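Local atomic coordinates of enoyl-CoA hydratase/isomerase family protein (Mycobacterium tuberculosis, PDB entry 4FN7), a protein that probably hydrates unsaturated acyl-CoA thioesters in lipid metabolism, as a trimeric member of the crotonase (enoyl-CoA hydratase/isomerase) superfamily. Residues 2-7 against 31-36; 36-41 against 83-88; 77-82 against 223-228; 88-93 against 142-147; 110-115 against 173-178. All blocks are in the same frame, centred on the assembly; numbering follows the deposited sequence. Where two conformers were deposited one is given.

Contact 1. Residues 2-7 against 31-36; sequences SDPVSY and QQALNA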
# COMPACT_ATOMS: atom_id res chain seq x y z
N SER A 2 -26.75 -10.92 28.77
CA SER A 2 -26.38 -12.13 29.49
C SER A 2 -25.44 -13.05 28.73
O SER A 2 -24.63 -13.75 29.34
CB SER A 2 -27.66 -12.89 29.85
OG SER A 2 -28.65 -11.99 30.31
N ASP A 3 -25.57 -13.08 27.41
CA ASP A 3 -24.75 -13.97 26.59
C ASP A 3 -24.41 -13.24 25.30
O ASP A 3 -25.08 -13.40 24.29
CB ASP A 3 -25.51 -15.26 26.28
CG ASP A 3 -25.76 -16.08 27.53
OD1 ASP A 3 -24.82 -16.75 28.00
OD2 ASP A 3 -26.90 -16.06 28.04
N PRO A 4 -23.36 -12.42 25.36
CA PRO A 4 -23.06 -11.48 24.27
C PRO A 4 -22.49 -12.12 23.01
O PRO A 4 -22.43 -11.45 22.00
CB PRO A 4 -22.04 -10.53 24.91
CG PRO A 4 -21.38 -11.35 25.97
CD PRO A 4 -22.47 -12.22 26.52
N VAL A 5 -22.09 -13.39 23.08
CA VAL A 5 -21.59 -14.08 21.89
C VAL A 5 -22.26 -15.43 21.73
O VAL A 5 -22.38 -16.20 22.69
CB VAL A 5 -20.07 -14.29 21.96
CG1 VAL A 5 -19.59 -15.11 20.77
CG2 VAL A 5 -19.35 -12.96 22.02
N SER A 6 -22.71 -15.74 20.52
CA SER A 6 -23.22 -17.07 20.23
C SER A 6 -22.23 -17.82 19.35
O SER A 6 -21.54 -17.22 18.52
CB SER A 6 -24.58 -17.00 19.56
OG SER A 6 -24.49 -16.44 18.27
N TYR A 7 -22.17 -19.13 19.54
CA TYR A 7 -21.32 -20.01 18.75
C TYR A 7 -22.18 -21.10 18.14
O TYR A 7 -22.90 -21.80 18.85
CB TYR A 7 -20.25 -20.65 19.63
CG TYR A 7 -19.46 -21.71 18.90
CD1 TYR A 7 -18.37 -21.36 18.12
CD2 TYR A 7 -19.79 -23.05 19.00
CE1 TYR A 7 -17.65 -22.31 17.44
CE2 TYR A 7 -19.07 -24.02 18.32
CZ TYR A 7 -17.99 -23.64 17.55
OH TYR A 7 -17.25 -24.57 16.86
N GLN A 31 -14.84 -9.77 25.43
CA GLN A 31 -13.57 -10.40 25.06
C GLN A 31 -13.51 -11.84 25.57
O GLN A 31 -13.07 -12.75 24.87
CB GLN A 31 -12.38 -9.60 25.57
CG GLN A 31 -12.21 -8.25 24.90
CD GLN A 31 -11.01 -7.50 25.44
OE1 GLN A 31 -10.11 -8.11 26.02
NE2 GLN A 31 -11.00 -6.18 25.27
N GLN A 32 -13.95 -12.04 26.81
CA GLN A 32 -13.98 -13.38 27.37
C GLN A 32 -14.88 -14.29 26.55
O GLN A 32 -14.53 -15.43 26.25
CB GLN A 32 -14.45 -13.32 28.82
CG GLN A 32 -14.46 -14.66 29.52
CD GLN A 32 -14.95 -14.57 30.94
OE1 GLN A 32 -15.42 -13.52 31.38
NE2 GLN A 32 -14.83 -15.67 31.68
N ALA A 33 -16.06 -13.78 26.17
CA ALA A 33 -17.02 -14.57 25.42
C ALA A 33 -16.50 -14.89 24.02
O ALA A 33 -16.69 -16.00 23.52
CB ALA A 33 -18.36 -13.85 25.34
N LEU A 34 -15.85 -13.91 23.39
CA LEU A 34 -15.26 -14.14 22.07
C LEU A 34 -14.15 -15.18 22.15
O LEU A 34 -14.09 -16.08 21.31
CB LEU A 34 -14.70 -12.84 21.50
CG LEU A 34 -15.73 -11.91 20.86
CD1 LEU A 34 -15.09 -10.57 20.54
CD2 LEU A 34 -16.35 -12.53 19.62
N ASN A 35 -13.27 -15.06 23.14
CA ASN A 35 -12.22 -16.05 23.32
C ASN A 35 -12.77 -17.45 23.57
O ASN A 35 -12.24 -18.43 23.06
CB ASN A 35 -11.26 -15.63 24.44
CG ASN A 35 -10.17 -14.71 23.95
OD1 ASN A 35 -9.48 -15.01 22.98
ND2 ASN A 35 -10.01 -13.57 24.62
N ALA A 36 -13.85 -17.54 24.35
CA ALA A 36 -14.49 -18.82 24.63
C ALA A 36 -15.07 -19.42 23.34
O ALA A 36 -15.01 -20.63 23.12
CB ALA A 36 -15.57 -18.66 25.68
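Gln31 NE2 is gripped by two carbonyls, Leu26 O and Met78 O, on a side chain that leaves the helix away from segment 2-7, while Ala33, two residues on, turns its methyl to Val5. The same helical turn is closed internally by Asn35 N to Gln31 O at 2.9 Å. Across the contact itself there is no hydrogen bond, and the evidence is of apolar packing alone. Val5 has CG1 trans to the main-chain nitrogen (chi1 176°), which leaves CG2 anti to the carbonyl carbon, and it is this branch that meets the helix. Val5 CG2 lies 3.6 Å from Ala33 CB and 3.9 Å from Leu34 CD2, so one methyl touches two consecutive helix residues. The Val5 and Leu34 side chains cross at about a right angle. Pro4 adds a ring carbon, CG, 4.0 Å from Ala33 CB. With so small a side chain at Ala33 the backbones come close: Val5 CA and Ala33 CA are 5.8 Å apart. In the crotonase fold this is the packing of helix 28-44 against the outermost strand 5-10, whose own position is set by antiparallel pairing with strand 13-18, Ser6 bonding to Ser17. With backbone hydrogen bonds holding strand and helix separately, the chemistry between them implies fit by shape and hydrophobic burial rather than directional bonding.

Contact 2. Residues 36-41 against 83-88; sequences AAIDNA and FELAYR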
# COMPACT_ATOMS: atom_id res chain seq x y z
N ALA A 36 -13.85 -17.54 24.35
CA ALA A 36 -14.49 -18.82 24.63
C ALA A 36 -15.07 -19.42 23.34
O ALA A 36 -15.01 -20.63 23.12
CB ALA A 36 -15.57 -18.66 25.68
N ALA A 37 -15.64 -18.57 22.49
CA ALA A 37 -16.22 -19.03 21.24
C ALA A 37 -15.14 -19.54 20.29
O ALA A 37 -15.33 -20.55 19.61
CB ALA A 37 -17.02 -17.92 20.59
N ILE A 38 -14.02 -18.83 20.23
CA ILE A 38 -12.92 -19.28 19.38
C ILE A 38 -12.34 -20.58 19.95
O ILE A 38 -11.94 -21.47 19.19
CB ILE A 38 -11.83 -18.19 19.17
CG1 ILE A 38 -12.46 -16.91 18.60
CG2 ILE A 38 -10.72 -18.72 18.25
CD1 ILE A 38 -11.58 -15.68 18.71
N ASP A 39 -12.29 -20.71 21.28
CA ASP A 39 -11.90 -21.98 21.90
C ASP A 39 -12.79 -23.12 21.39
O ASP A 39 -12.30 -24.21 21.10
CB ASP A 39 -12.00 -21.94 23.43
CG ASP A 39 -11.00 -21.01 24.09
OD1 ASP A 39 -10.03 -20.54 23.44
OD2 ASP A 39 -11.18 -20.76 25.30
N ASN A 40 -14.10 -22.88 21.33
CA ASN A 40 -15.02 -23.88 20.78
C ASN A 40 -14.65 -24.25 19.35
O ASN A 40 -14.66 -25.43 18.98
CB ASN A 40 -16.48 -23.40 20.80
CG ASN A 40 -17.04 -23.27 22.20
OD1 ASN A 40 -16.53 -23.86 23.15
ND2 ASN A 40 -18.11 -22.50 22.32
N ALA A 41 -14.36 -23.24 18.55
CA ALA A 41 -13.98 -23.46 17.17
C ALA A 41 -12.70 -24.28 17.09
O ALA A 41 -12.56 -25.14 16.21
CB ALA A 41 -13.79 -22.13 16.44
N PHE A 83 -6.12 -6.43 21.83
CA PHE A 83 -5.05 -6.63 20.87
C PHE A 83 -4.54 -8.06 20.84
O PHE A 83 -4.10 -8.54 19.80
CB PHE A 83 -3.94 -5.60 21.09
CG PHE A 83 -4.42 -4.19 20.90
CD1 PHE A 83 -5.16 -3.85 19.78
CD2 PHE A 83 -4.17 -3.22 21.86
CE1 PHE A 83 -5.62 -2.56 19.60
CE2 PHE A 83 -4.63 -1.92 21.68
CZ PHE A 83 -5.36 -1.59 20.56
N GLU A 84 -4.64 -8.76 21.97
CA GLU A 84 -4.34 -10.19 22.00
C GLU A 84 -5.34 -10.98 21.15
O GLU A 84 -4.96 -11.91 20.44
CB GLU A 84 -4.33 -10.72 23.43
CG GLU A 84 -3.75 -12.11 23.53
CD GLU A 84 -2.29 -12.13 23.16
OE1 GLU A 84 -1.52 -11.33 23.74
OE2 GLU A 84 -1.90 -12.93 22.29
N LEU A 85 -6.61 -10.61 21.24
CA LEU A 85 -7.64 -11.19 20.39
C LEU A 85 -7.32 -10.94 18.91
O LEU A 85 -7.44 -11.84 18.07
CB LEU A 85 -9.00 -10.61 20.75
CG LEU A 85 -10.21 -11.19 20.02
CD1 LEU A 85 -10.31 -12.68 20.27
CD2 LEU A 85 -11.46 -10.48 20.48
N ALA A 86 -6.90 -9.73 18.58
CA ALA A 86 -6.49 -9.42 17.21
C ALA A 86 -5.33 -10.32 16.78
O ALA A 86 -5.34 -10.87 15.68
CB ALA A 86 -6.12 -7.95 17.08
N TYR A 87 -4.33 -10.46 17.64
CA TYR A 87 -3.21 -11.33 17.34
C TYR A 87 -3.69 -12.77 17.10
O TYR A 87 -3.27 -13.43 16.14
CB TYR A 87 -2.19 -11.29 18.49
CG TYR A 87 -0.90 -12.03 18.19
CD1 TYR A 87 0.25 -11.34 17.83
CD2 TYR A 87 -0.84 -13.42 18.27
CE1 TYR A 87 1.43 -12.01 17.55
CE2 TYR A 87 0.33 -14.10 17.99
CZ TYR A 87 1.46 -13.39 17.64
OH TYR A 87 2.62 -14.08 17.36
N ARG A 88 -4.58 -13.24 17.96
CA ARG A 88 -5.11 -14.60 17.86
C ARG A 88 -5.80 -14.82 16.51
O ARG A 88 -5.61 -15.85 15.87
CB ARG A 88 -6.09 -14.88 19.00
CG ARG A 88 -6.56 -16.32 19.04
CD ARG A 88 -7.51 -16.57 20.20
NE ARG A 88 -7.85 -17.99 20.25
CZ ARG A 88 -8.72 -18.53 21.09
NH1 ARG A 88 -9.37 -17.78 21.97
NH2 ARG A 88 -8.94 -19.83 21.04
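Arg88 starts with CG anti to the backbone N (chi1 -173°) and continues fully extended to NE, a conformation that carries its guanidinium across to Ile38 and Asp39. The span is needed because helices 28-44 and 73-90 of the crotonase fold run nearly parallel here, at 19°, with segment axes 12.3 Å apart at their closest. Asp39 forms a salt bridge through a single oxygen, which comes in at the guanidinium edge but somewhat out of its plane: OD1 takes Arg88 NH2 at 2.7 Å, using the lone pair that faces away from OD2, and also a weak bond from Arg88 NH1 at 3.2 Å. Carboxylate and guanidinium planes are turned 46° from each other, so the pair is not the flat, two-oxygen kind. Asp42 adds a second carboxylate to NH2, and Asn35 OD1 accepts from NH1; together these partners fix the rotation of the group, and the two carboxylates probably balance its charge. Ile38 supplies the apolar part of the contact, lying alongside the arginine but heading the other way. Its CD1 reaches Leu85 CD1 at 3.6 Å, while its CG2 lies over one guanidinium face, near the rim, 3.5 Å from Arg88 CZ.

Contact 3. Residues 77-82 against 223-228; sequences DMLRGG and DGIAAE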
# COMPACT_ATOMS: atom_id res chain seq x y z
N ASP A 77 -5.68 -3.57 30.87
CA ASP A 77 -6.13 -4.95 30.69
C ASP A 77 -7.08 -5.10 29.51
O ASP A 77 -6.99 -6.07 28.76
CB ASP A 77 -6.80 -5.47 31.97
CG ASP A 77 -5.83 -5.64 33.12
OD1 ASP A 77 -4.61 -5.67 32.87
OD2 ASP A 77 -6.29 -5.74 34.27
N MET A 78 -8.01 -4.16 29.35
CA MET A 78 -8.96 -4.21 28.24
C MET A 78 -8.26 -4.05 26.90
O MET A 78 -8.54 -4.78 25.96
CB MET A 78 -10.06 -3.15 28.40
CG MET A 78 -11.04 -3.14 27.24
SD MET A 78 -12.37 -1.95 27.48
CE MET A 78 -11.43 -0.42 27.53
N LEU A 79 -7.32 -3.11 26.82
CA LEU A 79 -6.57 -2.90 25.59
C LEU A 79 -5.70 -4.11 25.27
O LEU A 79 -5.70 -4.59 24.14
CB LEU A 79 -5.74 -1.63 25.65
CG LEU A 79 -6.43 -0.40 25.03
CD1 LEU A 79 -7.77 -0.13 25.69
CD2 LEU A 79 -5.52 0.81 25.12
N ARG A 80 -4.98 -4.62 26.26
CA ARG A 80 -4.16 -5.81 26.02
C ARG A 80 -5.02 -6.98 25.53
O ARG A 80 -4.64 -7.67 24.59
CB ARG A 80 -3.39 -6.22 27.28
CG ARG A 80 -2.17 -5.36 27.56
CD ARG A 80 -1.57 -5.69 28.93
NE ARG A 80 -1.20 -7.09 29.05
CZ ARG A 80 -0.01 -7.58 28.73
NH1 ARG A 80 0.94 -6.78 28.26
NH2 ARG A 80 0.24 -8.87 28.88
N GLY A 81 -6.17 -7.18 26.15
CA GLY A 81 -7.04 -8.28 25.76
C GLY A 81 -7.56 -8.13 24.34
O GLY A 81 -7.68 -9.11 23.60
N GLY A 82 -7.87 -6.90 23.95
CA GLY A 82 -8.39 -6.63 22.63
C GLY A 82 -7.33 -6.90 21.57
O GLY A 82 -7.59 -7.53 20.54
N ASP A 223 2.89 -5.77 24.59
CA ASP A 223 3.85 -5.68 25.69
C ASP A 223 4.00 -4.24 26.18
O ASP A 223 4.22 -4.00 27.37
CB ASP A 223 5.21 -6.24 25.27
CG ASP A 223 5.16 -7.74 25.01
OD1 ASP A 223 4.23 -8.39 25.52
OD2 ASP A 223 6.05 -8.25 24.30
N GLY A 224 3.87 -3.28 25.27
CA GLY A 224 4.10 -1.88 25.58
C GLY A 224 2.91 -1.09 26.08
O GLY A 224 3.05 0.10 26.37
N ILE A 225 1.75 -1.72 26.21
CA ILE A 225 0.54 -1.00 26.59
C ILE A 225 0.68 -0.28 27.93
O ILE A 225 0.30 0.88 28.05
CB ILE A 225 -0.71 -1.92 26.64
CG1 ILE A 225 -1.13 -2.33 25.24
CG2 ILE A 225 -1.86 -1.20 27.34
CD1 ILE A 225 -1.56 -1.18 24.36
N ALA A 226 1.21 -0.98 28.93
CA ALA A 226 1.36 -0.37 30.25
C ALA A 226 2.25 0.87 30.19
O ALA A 226 1.99 1.87 30.87
CB ALA A 226 1.90 -1.37 31.26
N ALA A 227 3.31 0.81 29.38
CA ALA A 227 4.21 1.95 29.23
C ALA A 227 3.49 3.13 28.57
O ALA A 227 3.78 4.29 28.88
CB ALA A 227 5.44 1.55 28.42
N GLU A 228 2.57 2.82 27.66
CA GLU A 228 1.77 3.86 27.01
C GLU A 228 0.93 4.61 28.04
O GLU A 228 0.58 5.77 27.84
CB GLU A 228 0.86 3.27 25.93
CG GLU A 228 1.56 2.89 24.63
CD GLU A 228 0.61 2.85 23.45
OE1 GLU A 228 -0.13 3.84 23.25
OE2 GLU A 228 0.58 1.83 22.72
O HOH W 1 1.76 -3.97 28.93
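The backbones come closest at Arg80 and Ile225, whose CA atoms are 6.7 Å apart where the short, weakly bonded helix at about 225-228 passes helix 73-90. This is the C-terminal end of the crotonase-family chain folding back, after the long helix 200-223, onto a helix of the fold's first half. Ile225 has its CB directed toward helix 73-90 and lies beside the aliphatic part of Arg80, the two side chains side by side with their ends pointing contrary ways; Ile225 CB is 3.8 Å from Arg80 CG. Leu79 CB approaches Ile225 CG2 more loosely, at 4.3 Å. Ile76 and Phe83, one turn to either side along helix 73-90, also touch Ile225 and help to bury it. Arg80 then turns: a bend at chi3 (58°) swings the guanidinium away from the apolar patch and brings its edge to Asp223, with NH1 4.0 Å from Asp223 CA. No direct hydrogen bond crosses the contact. An ordered water takes that role, accepting from Arg80 NH1 at 3.0 Å and from Ala226 N at 3.0 Å, and donating to Asp223 O. Three hydrogen bonds hold it, and it links the arginine to backbone atoms on either side of Gly224 in sequence, Asp223 O and Ala226 N. At the far end of the short helix, Glu228 forms a salt bridge to Arg209 of the second subunit. The opposite charges of Arg80 and Asp223 remain beyond salt-bridge range, with NH1 4.6 Å from OD1.

Contact 4. Residues 88-93 against 142-147; sequences RLLSYP and LEIMKL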
# COMPACT_ATOMS: atom_id res chain seq x y z
N ARG A 88 -4.58 -13.24 17.96
CA ARG A 88 -5.11 -14.60 17.86
C ARG A 88 -5.80 -14.82 16.51
O ARG A 88 -5.61 -15.85 15.87
CB ARG A 88 -6.09 -14.88 19.00
CG ARG A 88 -6.56 -16.32 19.04
CD ARG A 88 -7.51 -16.57 20.20
NE ARG A 88 -7.85 -17.99 20.25
CZ ARG A 88 -8.72 -18.53 21.09
NH1 ARG A 88 -9.37 -17.78 21.97
NH2 ARG A 88 -8.94 -19.83 21.04
N LEU A 89 -6.59 -13.85 16.08
CA LEU A 89 -7.31 -13.99 14.83
C LEU A 89 -6.43 -13.83 13.59
O LEU A 89 -6.60 -14.55 12.62
CB LEU A 89 -8.51 -13.04 14.78
CG LEU A 89 -9.64 -13.47 15.73
CD1 LEU A 89 -10.64 -12.35 15.91
CD2 LEU A 89 -10.32 -14.74 15.22
N LEU A 90 -5.49 -12.88 13.63
CA LEU A 90 -4.58 -12.68 12.51
C LEU A 90 -3.68 -13.89 12.30
O LEU A 90 -3.20 -14.13 11.19
CB LEU A 90 -3.72 -11.44 12.72
CG LEU A 90 -4.37 -10.10 12.36
CD1 LEU A 90 -3.54 -8.93 12.89
CD2 LEU A 90 -4.59 -9.96 10.86
N SER A 91 -3.44 -14.65 13.37
CA SER A 91 -2.58 -15.83 13.26
C SER A 91 -3.39 -17.12 13.19
O SER A 91 -2.82 -18.22 13.16
CB SER A 91 -1.59 -15.87 14.42
OG SER A 91 -2.26 -15.99 15.65
N TYR A 92 -4.71 -17.00 13.13
CA TYR A 92 -5.58 -18.17 13.20
C TYR A 92 -5.31 -19.13 12.05
O TYR A 92 -5.20 -18.72 10.91
CB TYR A 92 -7.05 -17.72 13.22
CG TYR A 92 -7.95 -18.78 13.82
CD1 TYR A 92 -7.90 -19.06 15.18
CD2 TYR A 92 -8.81 -19.52 13.02
CE1 TYR A 92 -8.70 -20.04 15.73
CE2 TYR A 92 -9.61 -20.51 13.57
CZ TYR A 92 -9.55 -20.76 14.92
OH TYR A 92 -10.34 -21.75 15.46
N PRO A 93 -5.21 -20.44 12.35
CA PRO A 93 -4.80 -21.38 11.30
C PRO A 93 -5.89 -21.73 10.28
O PRO A 93 -5.60 -22.47 9.33
CB PRO A 93 -4.37 -22.63 12.08
CG PRO A 93 -5.11 -22.54 13.35
CD PRO A 93 -5.26 -21.08 13.68
N LEU A 142 -2.24 0.67 15.45
CA LEU A 142 -1.59 1.19 14.25
C LEU A 142 -1.08 0.05 13.36
O LEU A 142 -1.25 0.07 12.15
CB LEU A 142 -0.45 2.15 14.61
CG LEU A 142 -0.88 3.48 15.23
CD1 LEU A 142 0.34 4.27 15.70
CD2 LEU A 142 -1.69 4.30 14.23
N GLU A 143 -0.45 -0.95 13.98
CA GLU A 143 0.11 -2.06 13.22
C GLU A 143 -0.98 -2.89 12.53
O GLU A 143 -0.81 -3.34 11.40
CB GLU A 143 0.98 -2.92 14.12
CG GLU A 143 2.21 -2.17 14.65
CD GLU A 143 3.23 -1.84 13.56
OE1 GLU A 143 3.21 -2.50 12.50
OE2 GLU A 143 4.06 -0.93 13.76
N ILE A 144 -2.11 -3.07 13.21
CA ILE A 144 -3.25 -3.77 12.62
C ILE A 144 -3.73 -3.02 11.38
O ILE A 144 -3.92 -3.61 10.32
CB ILE A 144 -4.39 -3.95 13.63
CG1 ILE A 144 -3.94 -4.91 14.74
CG2 ILE A 144 -5.64 -4.49 12.94
CD1 ILE A 144 -4.82 -4.88 15.97
N MET A 145 -3.90 -1.71 11.50
CA MET A 145 -4.37 -0.93 10.36
C MET A 145 -3.34 -0.88 9.24
O MET A 145 -3.69 -0.96 8.05
CB MET A 145 -4.77 0.48 10.78
CG MET A 145 -6.14 0.50 11.40
SD MET A 145 -6.68 2.16 11.79
CE MET A 145 -5.55 2.48 13.05
N LYS A 146 -2.07 -0.76 9.62
CA LYS A 146 -1.00 -0.65 8.65
C LYS A 146 -0.92 -1.90 7.77
O LYS A 146 -0.51 -1.83 6.62
CB LYS A 146 0.34 -0.43 9.35
CG LYS A 146 1.43 0.10 8.44
CD LYS A 146 2.81 -0.01 9.08
CE LYS A 146 2.91 0.76 10.37
NZ LYS A 146 4.28 0.62 10.94
N LEU A 147 -1.33 -3.04 8.33
CA LEU A 147 -1.29 -4.30 7.62
C LEU A 147 -2.30 -4.36 6.47
O LEU A 147 -2.12 -5.12 5.52
CB LEU A 147 -1.54 -5.45 8.60
CG LEU A 147 -1.50 -6.87 8.06
CD1 LEU A 147 -0.12 -7.21 7.51
CD2 LEU A 147 -1.89 -7.85 9.15
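Leu90 and Leu147 reach toward each other tip to tip, methyl against methyl, with Leu90 CD2 3.8 Å from Leu147 CD2. Their first torsions differ: Leu90 has CG anti to the carbonyl carbon (chi1 -82°), whereas Leu147 has CG anti to the backbone N (chi1 -178°), and both choices extend the branched end into the region between the helices. The other methyl of Leu90 turns to Ile144, where CD1 is 4.4 Å from Ile144 CG1, a looser touch. Ile144 and Leu147 are three residues apart, hence on neighbouring positions of one helix face, and the single leucine tip is met by both. No hydrogen bond crosses, and the backbones stay well apart: the nearest CA atoms, Leu90 and Ile144, are 9.0 Å from each other. All three residues are buried, which fits plain core packing. Leu147 also packs on Gln155 of the third subunit, so that the last turn of helix 73-90 lies one side chain from the trimer interface. Around this core, Ile218 of helix 200-223 packs on both Leu90 and Ile144, and Cys114, just beyond helix 107-112, also touches Leu90.

Contact 5. Residues 110-115 against 173-178; sequences FLLSCG and GFIDEI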
# COMPACT_ATOMS: atom_id res chain seq x y z
N PHE A 110 -10.56 -2.45 14.26
CA PHE A 110 -9.33 -3.24 14.38
C PHE A 110 -9.65 -4.73 14.33
O PHE A 110 -8.96 -5.49 13.66
CB PHE A 110 -8.55 -2.89 15.66
CG PHE A 110 -8.35 -1.41 15.86
CD1 PHE A 110 -8.25 -0.55 14.78
CD2 PHE A 110 -8.27 -0.88 17.14
CE1 PHE A 110 -8.09 0.82 14.97
CE2 PHE A 110 -8.11 0.49 17.34
CZ PHE A 110 -8.02 1.34 16.25
N LEU A 111 -10.70 -5.14 15.03
CA LEU A 111 -11.16 -6.53 14.96
C LEU A 111 -11.53 -6.91 13.53
O LEU A 111 -11.13 -7.96 13.02
CB LEU A 111 -12.35 -6.72 15.89
CG LEU A 111 -13.01 -8.09 15.88
CD1 LEU A 111 -12.02 -9.15 16.29
CD2 LEU A 111 -14.22 -8.12 16.80
N LEU A 112 -12.31 -6.05 12.88
CA LEU A 112 -12.72 -6.30 11.50
C LEU A 112 -11.49 -6.56 10.62
O LEU A 112 -11.50 -7.44 9.75
CB LEU A 112 -13.50 -5.09 10.97
CG LEU A 112 -13.99 -5.15 9.52
CD1 LEU A 112 -15.01 -6.26 9.35
CD2 LEU A 112 -14.58 -3.81 9.11
N SER A 113 -10.43 -5.80 10.87
CA SER A 113 -9.20 -5.83 10.08
C SER A 113 -8.37 -7.09 10.31
O SER A 113 -7.31 -7.24 9.71
CB SER A 113 -8.36 -4.59 10.37
OG SER A 113 -9.08 -3.39 10.08
N CYS A 114 -8.83 -7.97 11.19
CA CYS A 114 -8.15 -9.25 11.41
C CYS A 114 -8.68 -10.38 10.53
O CYS A 114 -8.11 -11.47 10.53
CB CYS A 114 -8.27 -9.67 12.87
SG CYS A 114 -7.48 -8.52 14.00
N GLY A 115 -9.77 -10.15 9.80
CA GLY A 115 -10.32 -11.20 8.96
C GLY A 115 -9.55 -11.38 7.67
O GLY A 115 -9.06 -10.42 7.08
N GLY A 173 -8.87 -0.47 1.74
CA GLY A 173 -8.45 -1.71 2.36
C GLY A 173 -9.03 -1.96 3.74
O GLY A 173 -8.48 -2.75 4.51
N PHE A 174 -10.13 -1.29 4.07
CA PHE A 174 -10.86 -1.58 5.31
C PHE A 174 -11.87 -2.73 5.14
O PHE A 174 -12.33 -3.29 6.13
CB PHE A 174 -11.57 -0.33 5.84
CG PHE A 174 -10.94 0.28 7.06
CD1 PHE A 174 -10.43 -0.51 8.09
CD2 PHE A 174 -10.86 1.66 7.20
CE1 PHE A 174 -9.86 0.07 9.22
CE2 PHE A 174 -10.30 2.24 8.32
CZ PHE A 174 -9.80 1.45 9.33
N ILE A 175 -12.22 -3.05 3.90
CA ILE A 175 -13.08 -4.20 3.61
C ILE A 175 -12.68 -4.78 2.27
O ILE A 175 -11.98 -4.13 1.49
CB ILE A 175 -14.58 -3.85 3.56
CG1 ILE A 175 -14.87 -2.84 2.46
CG2 ILE A 175 -15.06 -3.36 4.90
CD1 ILE A 175 -16.33 -2.64 2.22
N ASP A 176 -13.10 -6.02 2.01
CA ASP A 176 -12.73 -6.71 0.77
C ASP A 176 -13.90 -6.89 -0.19
O ASP A 176 -13.69 -7.12 -1.38
CB ASP A 176 -12.14 -8.08 1.06
CG ASP A 176 -11.00 -8.01 2.03
OD1 ASP A 176 -9.93 -7.47 1.65
OD2 ASP A 176 -11.18 -8.48 3.16
N GLU A 177 -15.12 -6.80 0.32
CA GLU A 177 -16.28 -7.07 -0.51
C GLU A 177 -17.49 -6.32 0.01
O GLU A 177 -17.71 -6.22 1.22
CB GLU A 177 -16.59 -8.58 -0.55
CG GLU A 177 -17.84 -8.93 -1.35
CD GLU A 177 -18.09 -10.44 -1.47
OE1 GLU A 177 -17.27 -11.24 -0.97
OE2 GLU A 177 -19.12 -10.82 -2.07
N ILE A 178 -18.29 -5.80 -0.92
CA ILE A 178 -19.55 -5.15 -0.57
C ILE A 178 -20.72 -6.05 -0.97
O ILE A 178 -20.72 -6.62 -2.06
CB ILE A 178 -19.67 -3.78 -1.28
CG1 ILE A 178 -18.44 -2.92 -0.98
CG2 ILE A 178 -20.95 -3.07 -0.85
CD1 ILE A 178 -18.36 -1.66 -1.83
O HOH W 2 -10.96 -4.10 8.18
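Ser113 OG sits at the edge of the Phe174 ring, near its plane, 3.6 Å from CE1. A water joins the same two residues by donating both its hydrogens, one to Ser113 OG at 2.8 Å and one to Phe174 O at 2.6 Å; its oxygen too lies at the ring edge. Leu112 CD2 lies against the carbonyl, 3.8 Å from Phe174 O, and makes an apolar touch with Ile175 CG2 at 4.3 Å. The serine hydroxyl is placed by a torsion that sets OG beside its own backbone N (chi1 -59°) and by a hydrogen bond to Ala109 O, one helical turn back. Further out, the chain leaves helix 107-112 through a type I turn from Leu112 to Gly115. In crotonases the N-terminal end of the corresponding helix usually supplies an oxyanion-hole NH; the present contact lies at its opposite end. On the second segment, Gly173 has a positive phi (95°) and is the C-prime residue of a Schellman motif ending helix 166-172, with Phe174 N bonded to Ala169 O. The Phe174 ring also meets that of Phe164 and packs on Met145 and Leu149. Beyond it, Asp176 forms a salt bridge with Arg118 through OD2 and packs on Gln156 of the third subunit.

Helix 73-90 runs through three of the five contacts: 3, 2 and 4 follow one another along it, with centres about 16 Å apart between 3 and 2 and about 12 Å between 2 and 4. Helix 28-44 joins contacts 1 and 2, which share Ala36. Contacts 1 and 5 reach the two outermost strands of the six-stranded sheet, their centres about 21 Å apart. In sequence, contact 1 closes before any other opens; contacts 4 and 5 interleave, lie about 11 Å apart and both touch the third subunit. Contact 3 spans them, so helix 73-90 links helix 28-44, which packs on the sheet, with the regions of contacts 3 and 4 that touch neighbouring subunits.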